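Local structure of protein YciF (Escherichia coli, 2GS4) at residues E79-I82 and E83-N86; S91-K94 and N95-D99; F10-L13 and L14-Y18; L120-L123 and A124-G128. The protein is a stress protein of unknown precise function that forms a homodimer and, as a rubrerythrin-like member of the ferritin clan, probably binds metal. One frame throughout, in Å; residues are numbered along the deposited sequence.

Contact 1: residues E79-I82 and E83-N86; sequences EGLI and EEAN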
loop_
_atom_site.group_PDB
_atom_site.type_symbol
_atom_site.label_atom_id
_atom_site.label_comp_id
_atom_site.label_asym_id
_atom_site.label_seq_id
_atom_site.Cartn_x
_atom_site.Cartn_y
_atom_site.Cartn_z
ATOM N N GLU A 79 -5.992 -4.075 2.185
ATOM C CA GLU A 79 -6.971 -4.112 3.264
ATOM C C GLU A 79 -7.337 -2.670 3.642
ATOM O O GLU A 79 -8.517 -2.340 3.802
ATOM C CB GLU A 79 -6.367 -4.874 4.456
ATOM C CG GLU A 79 -7.224 -5.044 5.688
ATOM C CD GLU A 79 -6.467 -5.784 6.790
ATOM O OE1 GLU A 79 -6.799 -6.955 7.073
ATOM O OE2 GLU A 79 -5.526 -5.194 7.366
ATOM N N GLY A 80 -6.328 -1.812 3.757
ATOM C CA GLY A 80 -6.586 -0.424 4.100
ATOM C C GLY A 80 -7.345 0.308 3.002
ATOM O O GLY A 80 -8.257 1.085 3.285
ATOM N N LEU A 81 -6.979 0.055 1.746
ATOM C CA LEU A 81 -7.632 0.709 0.616
ATOM C C LEU A 81 -9.096 0.284 0.513
ATOM O O LEU A 81 -9.961 1.070 0.105
ATOM C CB LEU A 81 -6.878 0.383 -0.682
ATOM C CG LEU A 81 -5.459 0.967 -0.729
ATOM C CD1 LEU A 81 -4.710 0.503 -1.980
ATOM C CD2 LEU A 81 -5.550 2.480 -0.696
ATOM N N ILE A 82 -9.365 -0.960 0.900
ATOM C CA ILE A 82 -10.715 -1.483 0.865
ATOM C C ILE A 82 -11.511 -0.891 2.037
ATOM O O ILE A 82 -12.692 -0.578 1.894
ATOM C CB ILE A 82 -10.668 -3.033 0.853
ATOM C CG1 ILE A 82 -10.288 -3.484 -0.566
ATOM C CG2 ILE A 82 -11.989 -3.629 1.315
ATOM C CD1 ILE A 82 -9.997 -4.960 -0.744
ATOM N N GLU A 83 -10.866 -0.685 3.184
ATOM C CA GLU A 83 -11.577 -0.082 4.311
ATOM C C GLU A 83 -11.886 1.372 3.957
ATOM O O GLU A 83 -12.903 1.917 4.384
ATOM C CB GLU A 83 -10.749 -0.183 5.604
ATOM C CG GLU A 83 -10.734 -1.605 6.167
ATOM C CD GLU A 83 -9.846 -1.771 7.381
ATOM O OE1 GLU A 83 -9.221 -2.846 7.501
ATOM O OE2 GLU A 83 -9.781 -0.847 8.220
ATOM N N GLU A 84 -11.014 1.989 3.159
ATOM C CA GLU A 84 -11.203 3.368 2.723
ATOM C C GLU A 84 -12.484 3.445 1.894
ATOM O O GLU A 84 -13.332 4.308 2.122
ATOM C CB GLU A 84 -9.990 3.846 1.902
ATOM C CG GLU A 84 -10.147 5.225 1.260
ATOM C CD GLU A 84 -8.811 5.875 0.917
ATOM O OE1 GLU A 84 -7.817 5.140 0.721
ATOM O OE2 GLU A 84 -8.753 7.121 0.829
ATOM N N ALA A 85 -12.624 2.530 0.943
ATOM C CA ALA A 85 -13.810 2.499 0.104
ATOM C C ALA A 85 -15.048 2.192 0.940
ATOM O O ALA A 85 -16.100 2.795 0.744
ATOM C CB ALA A 85 -13.640 1.451 -0.993
ATOM N N ASN A 86 -14.917 1.254 1.877
ATOM C CA ASN A 86 -16.044 0.871 2.718
ATOM C C ASN A 86 -16.516 2.041 3.578
ATOM O O ASN A 86 -17.710 2.166 3.859
ATOM C CB ASN A 86 -15.671 -0.328 3.603
ATOM C CG ASN A 86 -16.890 -1.053 4.145
ATOM O OD1 ASN A 86 -17.869 -1.288 3.426
ATOM N ND2 ASN A 86 -16.831 -1.427 5.420
#
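Two successive turns of the short helix 76-89 meet where the side chains of E79 and E83, and of L81 and E84, run alongside each other, in an all-helical subunit of the ferritin clan. Four i to i+4 backbone bonds define the alpha-helical geometry: E83 N to E79 O and E84 N to G80 O, both 2.9 Å, A85 N to L81 O at 3.2 Å, and N86 N to I82 O at 2.9 Å. E79 and E83 point the same way, their carboxylate planes turned 46° apart. The aliphatic part of E79 makes the touch, its CG lying 3.5 Å from E83 OE1. With CG of E83 anti to its own carbonyl carbon (chi1 -74°), the side chain leans back over the preceding turn and its CG comes to 3.3 Å from E79 O. The like-charged oxygens E79 OE2 and E83 OE1 stay 4.4 Å apart, and E79 has salt bridges to K74 and to K108 of the second subunit, which probably offset the repulsion. L81 CD2 lies 3.8 Å from E84 OE1. Around these turns, I82 leans on Q23 and A27 of helix 6-33, whereas L81 packs on V109 and Y112 and A85 on A105 of helix 95-126. The second subunit reaches them too: L81 meets its V76, E84 its G80, and E84 OE2 comes near the like-charged E83 OE2 of that chain.

Contact 2: residues S91-K94 and N95-D99; sequences STEK and NEVRD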
loop_
_atom_site.group_PDB
_atom_site.type_symbol
_atom_site.label_atom_id
_atom_site.label_comp_id
_atom_site.label_asym_id
_atom_site.label_seq_id
_atom_site.Cartn_x
_atom_site.Cartn_y
_atom_site.Cartn_z
ATOM N N SER A 91 -21.111 5.332 4.737
ATOM C CA SER A 91 -21.412 6.691 5.189
ATOM C C SER A 91 -22.813 7.057 4.715
ATOM O O SER A 91 -23.486 6.242 4.080
ATOM C CB SER A 91 -20.432 7.680 4.573
ATOM O OG SER A 91 -20.727 7.862 3.196
ATOM N N THR A 92 -23.258 8.275 5.024
ATOM C CA THR A 92 -24.572 8.701 4.552
ATOM C C THR A 92 -24.424 9.570 3.310
ATOM O O THR A 92 -25.382 10.215 2.894
ATOM C CB THR A 92 -25.398 9.498 5.615
ATOM O OG1 THR A 92 -24.616 10.571 6.145
ATOM C CG2 THR A 92 -25.856 8.584 6.742
ATOM N N GLU A 93 -23.224 9.605 2.724
ATOM C CA GLU A 93 -23.025 10.392 1.510
ATOM C C GLU A 93 -24.067 9.852 0.550
ATOM O O GLU A 93 -24.434 8.682 0.623
ATOM C CB GLU A 93 -21.618 10.204 0.927
ATOM C CG GLU A 93 -20.502 10.798 1.776
ATOM C CD GLU A 93 -19.133 10.617 1.148
ATOM O OE1 GLU A 93 -18.150 10.474 1.905
ATOM O OE2 GLU A 93 -19.036 10.625 -0.101
ATOM N N LYS A 94 -24.547 10.692 -0.354
ATOM C CA LYS A 94 -25.586 10.246 -1.265
ATOM C C LYS A 94 -25.383 10.765 -2.687
ATOM O O LYS A 94 -24.716 11.781 -2.906
ATOM C CB LYS A 94 -26.945 10.669 -0.683
ATOM C CG LYS A 94 -28.178 10.078 -1.332
ATOM C CD LYS A 94 -29.436 10.495 -0.556
ATOM C CE LYS A 94 -29.629 9.661 0.713
ATOM N NZ LYS A 94 -30.418 10.354 1.788
ATOM N N ASN A 95 -25.975 10.038 -3.636
ATOM C CA ASN A 95 -25.896 10.290 -5.074
ATOM C C ASN A 95 -24.587 10.874 -5.634
ATOM O O ASN A 95 -23.572 10.188 -5.593
ATOM C CB ASN A 95 -27.147 11.053 -5.582
ATOM C CG ASN A 95 -27.379 12.374 -4.888
ATOM O OD1 ASN A 95 -26.753 13.378 -5.216
ATOM N ND2 ASN A 95 -28.300 12.384 -3.928
ATOM N N GLU A 96 -24.567 12.094 -6.166
ATOM C CA GLU A 96 -23.307 12.594 -6.740
ATOM C C GLU A 96 -22.124 12.712 -5.779
ATOM O O GLU A 96 -20.969 12.544 -6.189
ATOM C CB GLU A 96 -23.502 13.942 -7.449
ATOM C CG GLU A 96 -24.303 13.859 -8.740
ATOM C CD GLU A 96 -25.776 14.121 -8.519
ATOM O OE1 GLU A 96 -26.168 14.337 -7.354
ATOM O OE2 GLU A 96 -26.543 14.116 -9.504
ATOM N N VAL A 97 -22.406 13.018 -4.514
ATOM C CA VAL A 97 -21.342 13.139 -3.514
ATOM C C VAL A 97 -20.794 11.742 -3.314
ATOM O O VAL A 97 -19.591 11.490 -3.426
ATOM C CB VAL A 97 -21.895 13.638 -2.165
ATOM C CG1 VAL A 97 -20.773 13.891 -1.190
ATOM C CG2 VAL A 97 -22.717 14.893 -2.388
ATOM N N ARG A 98 -21.715 10.837 -3.020
ATOM C CA ARG A 98 -21.413 9.443 -2.793
ATOM C C ARG A 98 -20.623 8.812 -3.932
ATOM O O ARG A 98 -19.612 8.145 -3.701
ATOM C CB ARG A 98 -22.718 8.681 -2.590
ATOM C CG ARG A 98 -22.527 7.203 -2.417
ATOM C CD ARG A 98 -23.817 6.531 -1.993
ATOM N NE ARG A 98 -23.556 5.170 -1.541
ATOM C CZ ARG A 98 -23.387 4.821 -0.270
ATOM N NH1 ARG A 98 -23.142 3.557 0.043
ATOM N NH2 ARG A 98 -23.483 5.731 0.693
ATOM N N ASP A 99 -21.075 9.032 -5.161
ATOM C CA ASP A 99 -20.416 8.460 -6.327
ATOM C C ASP A 99 -19.030 9.052 -6.621
ATOM O O ASP A 99 -18.147 8.354 -7.121
ATOM C CB ASP A 99 -21.337 8.585 -7.546
ATOM C CG ASP A 99 -22.599 7.732 -7.412
ATOM O OD1 ASP A 99 -23.589 8.007 -8.123
ATOM O OD2 ASP A 99 -22.600 6.781 -6.598
#
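R98, one turn into helix 95-126, reaches back with its guanidinium to the backbone of the incoming loop 91-94. Among the hydrogen bonds made by side chains, R98 NH2 donates to E93 O at 3.1 Å with an N-H...O angle of 160°, and E93 O lies only 8° out of the guanidinium plane. The same nitrogen makes a weak bond to S91 O at 3.4 Å, also at the guanidinium edge. The R98 side chain gets there by running extended from CG to NE, with CG anti to the backbone N. S91 OG accepts from E93 N at 3.1 Å, which defines an ST turn. Among the backbone bonds, K94 O receives R98 N at 3.1 Å, nearly straight at the hydrogen (177°) but from above the carbonyl plane, and a weak bond from V97 N. D99 N to N95 O, 2.8 Å, continues the helical pattern. Van der Waals contacts fill in beside these bonds, with E93 CB 4.0 Å from R98 CB and V97 CG1 3.9 Å from E93 OE2. The whole forms the surface connection between helices 76-89 and 95-126. R98 NH1 bonds to I89 O and S91 OG to V88 O at the end of the former helix, while R98 NE bonds to A34 O and D99 to T35, both just beyond helix 6-33.

Contact 3: residues F10-L13 and L14-Y18; sequences FIHL and LSDTY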
loop_
_atom_site.group_PDB
_atom_site.type_symbol
_atom_site.label_atom_id
_atom_site.label_comp_id
_atom_site.label_asym_id
_atom_site.label_seq_id
_atom_site.Cartn_x
_atom_site.Cartn_y
_atom_site.Cartn_z
ATOM N N PHE A 10 10.512 -10.860 -5.610
ATOM C CA PHE A 10 9.470 -11.090 -6.597
ATOM C C PHE A 10 8.376 -12.007 -6.071
ATOM O O PHE A 10 7.187 -11.693 -6.209
ATOM C CB PHE A 10 10.059 -11.669 -7.890
ATOM C CG PHE A 10 9.025 -11.944 -8.959
ATOM C CD1 PHE A 10 8.638 -13.246 -9.251
ATOM C CD2 PHE A 10 8.431 -10.897 -9.667
ATOM C CE1 PHE A 10 7.667 -13.506 -10.228
ATOM C CE2 PHE A 10 7.466 -11.145 -10.639
ATOM C CZ PHE A 10 7.086 -12.456 -10.923
ATOM N N ILE A 11 8.761 -13.130 -5.465
ATOM C CA ILE A 11 7.753 -14.041 -4.950
ATOM C C ILE A 11 6.935 -13.360 -3.846
ATOM O O ILE A 11 5.717 -13.506 -3.785
ATOM C CB ILE A 11 8.386 -15.386 -4.453
ATOM C CG1 ILE A 11 7.278 -16.344 -4.047
ATOM C CG2 ILE A 11 9.355 -15.160 -3.311
ATOM C CD1 ILE A 11 6.283 -16.484 -5.124
ATOM N N HIS A 12 7.606 -12.596 -2.990
ATOM C CA HIS A 12 6.927 -11.879 -1.916
ATOM C C HIS A 12 5.875 -10.921 -2.484
ATOM O O HIS A 12 4.713 -10.956 -2.076
ATOM C CB HIS A 12 7.940 -11.084 -1.080
ATOM C CG HIS A 12 7.319 -10.009 -0.243
ATOM N ND1 HIS A 12 6.557 -10.276 0.873
ATOM C CD2 HIS A 12 7.339 -8.660 -0.371
ATOM C CE1 HIS A 12 6.137 -9.140 1.402
ATOM N NE2 HIS A 12 6.598 -8.144 0.665
ATOM N N LEU A 13 6.282 -10.058 -3.414
ATOM C CA LEU A 13 5.360 -9.093 -4.007
ATOM C C LEU A 13 4.216 -9.734 -4.792
ATOM O O LEU A 13 3.100 -9.221 -4.797
ATOM C CB LEU A 13 6.128 -8.112 -4.904
ATOM C CG LEU A 13 7.044 -7.102 -4.198
ATOM C CD1 LEU A 13 7.861 -6.348 -5.234
ATOM C CD2 LEU A 13 6.212 -6.134 -3.364
ATOM N N LEU A 14 4.501 -10.845 -5.464
ATOM C CA LEU A 14 3.479 -11.540 -6.240
ATOM C C LEU A 14 2.444 -12.151 -5.298
ATOM O O LEU A 14 1.239 -12.118 -5.574
ATOM C CB LEU A 14 4.117 -12.645 -7.090
ATOM C CG LEU A 14 3.153 -13.379 -8.024
ATOM C CD1 LEU A 14 2.756 -12.468 -9.159
ATOM C CD2 LEU A 14 3.828 -14.642 -8.569
ATOM N N SER A 15 2.927 -12.707 -4.189
ATOM C CA SER A 15 2.072 -13.332 -3.186
ATOM C C SER A 15 1.189 -12.281 -2.518
ATOM O O SER A 15 0.028 -12.551 -2.170
ATOM C CB SER A 15 2.921 -14.036 -2.124
ATOM O OG SER A 15 3.641 -15.122 -2.678
ATOM N N ASP A 16 1.744 -11.084 -2.343
ATOM C CA ASP A 16 1.009 -9.987 -1.729
ATOM C C ASP A 16 -0.080 -9.577 -2.717
ATOM O O ASP A 16 -1.240 -9.388 -2.346
ATOM C CB ASP A 16 1.947 -8.805 -1.467
ATOM C CG ASP A 16 1.714 -8.155 -0.113
ATOM O OD1 ASP A 16 2.278 -7.064 0.130
ATOM O OD2 ASP A 16 0.976 -8.732 0.708
ATOM N N THR A 17 0.291 -9.470 -3.989
ATOM C CA THR A 17 -0.678 -9.087 -5.006
ATOM C C THR A 17 -1.789 -10.142 -5.121
ATOM O O THR A 17 -2.959 -9.793 -5.316
ATOM C CB THR A 17 0.023 -8.843 -6.364
ATOM O OG1 THR A 17 0.731 -7.596 -6.308
ATOM C CG2 THR A 17 -0.976 -8.798 -7.503
ATOM N N TYR A 18 -1.438 -11.420 -4.973
ATOM C CA TYR A 18 -2.435 -12.493 -5.034
ATOM C C TYR A 18 -3.456 -12.197 -3.935
ATOM O O TYR A 18 -4.661 -12.228 -4.164
ATOM C CB TYR A 18 -1.785 -13.854 -4.766
ATOM C CG TYR A 18 -2.684 -15.054 -5.020
ATOM C CD1 TYR A 18 -2.859 -15.555 -6.311
ATOM C CD2 TYR A 18 -3.349 -15.690 -3.972
ATOM C CE1 TYR A 18 -3.673 -16.660 -6.552
ATOM C CE2 TYR A 18 -4.173 -16.804 -4.205
ATOM C CZ TYR A 18 -4.325 -17.279 -5.499
ATOM O OH TYR A 18 -5.122 -18.373 -5.745
#
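F10 to L14, I11 to S15, H12 to D16 and L13 to T17 are joined by regular i to i+4 backbone bonds, with L14 N 2.9 Å from F10 O and D16 N 3.0 Å from H12 O. I11 O takes two donors from a single residue: S15 N at 2.9 Å and S15 OG, also at 2.9 Å. They approach from opposite faces of the carbonyl plane, the hydroxyl lying 36° out of it. This back-bond follows from the first torsion of S15, which sets OG beside its backbone N (chi1 -65°) and turns it toward the preceding turn. The buried hydroxyl gains a further hydrogen bond with K71 N, so it joins the helix to the chain leading into helix 76-89. I11 CD1 rests 3.8 Å from S15 OG. These turns belong to helix 6-33, one of the long helices of a bundle consistent with the rubrerythrin and ferritin relatives, and their faces differ in character. On the apolar side, F10 CE1 approaches L14 CD2 at 4.3 Å, at an oblique angle to the ring; F10 also packs on L123, and L14 on V61 of helix 38-63. H12 and D16 occupy another side, where H12 NE2 and D16 OD1 are 4.5 Å apart, beyond a direct bond. H12 also packs on T119 of the second subunit, and D16 against M73 and C75. L13 and T17 both lean on L120 of helix 95-126.

Contact 4: residues L120-L123 and A124-G128; sequences LATL and AEQLG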
loop_
_atom_site.group_PDB
_atom_site.type_symbol
_atom_site.label_atom_id
_atom_site.label_comp_id
_atom_site.label_asym_id
_atom_site.label_seq_id
_atom_site.Cartn_x
_atom_site.Cartn_y
_atom_site.Cartn_z
ATOM N N LEU A 120 6.008 -5.734 -10.589
ATOM C CA LEU A 120 6.106 -7.179 -10.816
ATOM C C LEU A 120 6.549 -7.517 -12.240
ATOM O O LEU A 120 7.365 -8.417 -12.445
ATOM C CB LEU A 120 4.764 -7.868 -10.510
ATOM C CG LEU A 120 4.369 -7.978 -9.033
ATOM C CD1 LEU A 120 2.903 -8.383 -8.916
ATOM C CD2 LEU A 120 5.261 -8.999 -8.334
ATOM N N ALA A 121 6.015 -6.797 -13.221
ATOM C CA ALA A 121 6.371 -7.032 -14.618
ATOM C C ALA A 121 7.859 -6.758 -14.867
ATOM O O ALA A 121 8.524 -7.526 -15.566
ATOM C CB ALA A 121 5.512 -6.164 -15.528
ATOM N N THR A 122 8.377 -5.669 -14.294
ATOM C CA THR A 122 9.791 -5.316 -14.459
ATOM C C THR A 122 10.674 -6.357 -13.767
ATOM O O THR A 122 11.675 -6.804 -14.336
ATOM C CB THR A 122 10.093 -3.885 -13.895
ATOM O OG1 THR A 122 9.330 -2.912 -14.620
ATOM C CG2 THR A 122 11.570 -3.535 -14.039
ATOM N N LEU A 123 10.302 -6.761 -12.555
ATOM C CA LEU A 123 11.075 -7.763 -11.829
ATOM C C LEU A 123 11.084 -9.071 -12.614
ATOM O O LEU A 123 12.131 -9.683 -12.801
ATOM C CB LEU A 123 10.494 -7.993 -10.432
ATOM C CG LEU A 123 10.670 -6.822 -9.463
ATOM C CD1 LEU A 123 10.146 -7.218 -8.092
ATOM C CD2 LEU A 123 12.141 -6.440 -9.371
ATOM N N ALA A 124 9.915 -9.495 -13.080
ATOM C CA ALA A 124 9.824 -10.722 -13.855
ATOM C C ALA A 124 10.735 -10.608 -15.076
ATOM O O ALA A 124 11.476 -11.539 -15.388
ATOM C CB ALA A 124 8.379 -10.971 -14.291
ATOM N N GLU A 125 10.688 -9.467 -15.759
ATOM C CA GLU A 125 11.530 -9.270 -16.936
ATOM C C GLU A 125 13.003 -9.376 -16.593
ATOM O O GLU A 125 13.775 -10.044 -17.286
ATOM C CB GLU A 125 11.274 -7.904 -17.561
ATOM C CG GLU A 125 10.445 -7.973 -18.819
ATOM C CD GLU A 125 10.240 -6.617 -19.451
ATOM O OE1 GLU A 125 9.603 -5.754 -18.812
ATOM O OE2 GLU A 125 10.720 -6.411 -20.584
ATOM N N GLN A 126 13.388 -8.709 -15.513
ATOM C CA GLN A 126 14.769 -8.707 -15.068
ATOM C C GLN A 126 15.245 -10.054 -14.532
ATOM O O GLN A 126 16.450 -10.288 -14.430
ATOM C CB GLN A 126 14.962 -7.600 -14.028
ATOM C CG GLN A 126 15.007 -6.213 -14.652
ATOM C CD GLN A 126 16.353 -5.915 -15.290
ATOM O OE1 GLN A 126 17.308 -5.556 -14.604
ATOM N NE2 GLN A 126 16.438 -6.077 -16.604
ATOM N N LEU A 127 14.314 -10.942 -14.190
ATOM C CA LEU A 127 14.700 -12.259 -13.686
ATOM C C LEU A 127 14.725 -13.284 -14.819
ATOM O O LEU A 127 15.023 -14.454 -14.604
ATOM C CB LEU A 127 13.740 -12.713 -12.581
ATOM C CG LEU A 127 13.868 -12.020 -11.218
ATOM C CD1 LEU A 127 12.573 -12.165 -10.437
ATOM C CD2 LEU A 127 15.034 -12.619 -10.446
ATOM N N GLY A 128 14.409 -12.833 -16.026
ATOM C CA GLY A 128 14.408 -13.727 -17.168
ATOM C C GLY A 128 13.150 -14.565 -17.304
ATOM O O GLY A 128 13.162 -15.578 -18.003
#
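L127 folds back over the carbonyl of L123, and its side chain can be followed outward from there. CB stands 3.4 Å from L123 O, CG comes to 3.3 Å from the same oxygen, and CD1 still lies 3.5 Å from L123 O while also packing on F10 of helix 6-33. The torsion explains this run: CG sits anti to the carbonyl carbon of L127 and beside its backbone N (chi1 -73°), which brings it near L123 O, the oxygen that this N approaches. The bond from L127 N to L123 O is itself weak, 2.9 Å long but with an N-H...O angle of only 126°. Beyond it the helix stops in a Schellman motif, in which G128 takes a positive phi (81°), a conformation glycine readily adopts. There L127 N also bonds to A124 O, and G128 N to E125 O. One turn earlier the helix is regular, A124 N donating to L120 O and Q126 N to T122 O, each at 2.8 Å. Q126 lays its CB and CG over T122 O before bending away at chi2, while its CG meets T122 CG2 at 4.4 Å. E125 carries its carboxylate to a salt bridge with K137 of helix 130-159, on whose L136 A121 and A124 pack. L127 touches I6 of helix 6-33, and V9 of the second subunit packs against T122 and L123.

Contacts 1, 3 and 4 are partly buried stretches of helix; contact 2 is a surface junction, its centre 23 Å from that of the chain. Contacts 2 and 4, centres 41 Å apart, mark the two ends of helix 95-126: a side chain ties the loop to the first turn at one end, and a Schellman motif closes the other. Contacts 3 and 4 touch directly through F10, L14, T17, L120 and L127, a mostly apolar interface, though contact 3 also holds a buried serine hydroxyl. Contact 1, on the opposite side of the chain's centre from contact 4, is richer in charge. Contacts 1, 3 and 4 also meet the second subunit, whereas contact 2 does not.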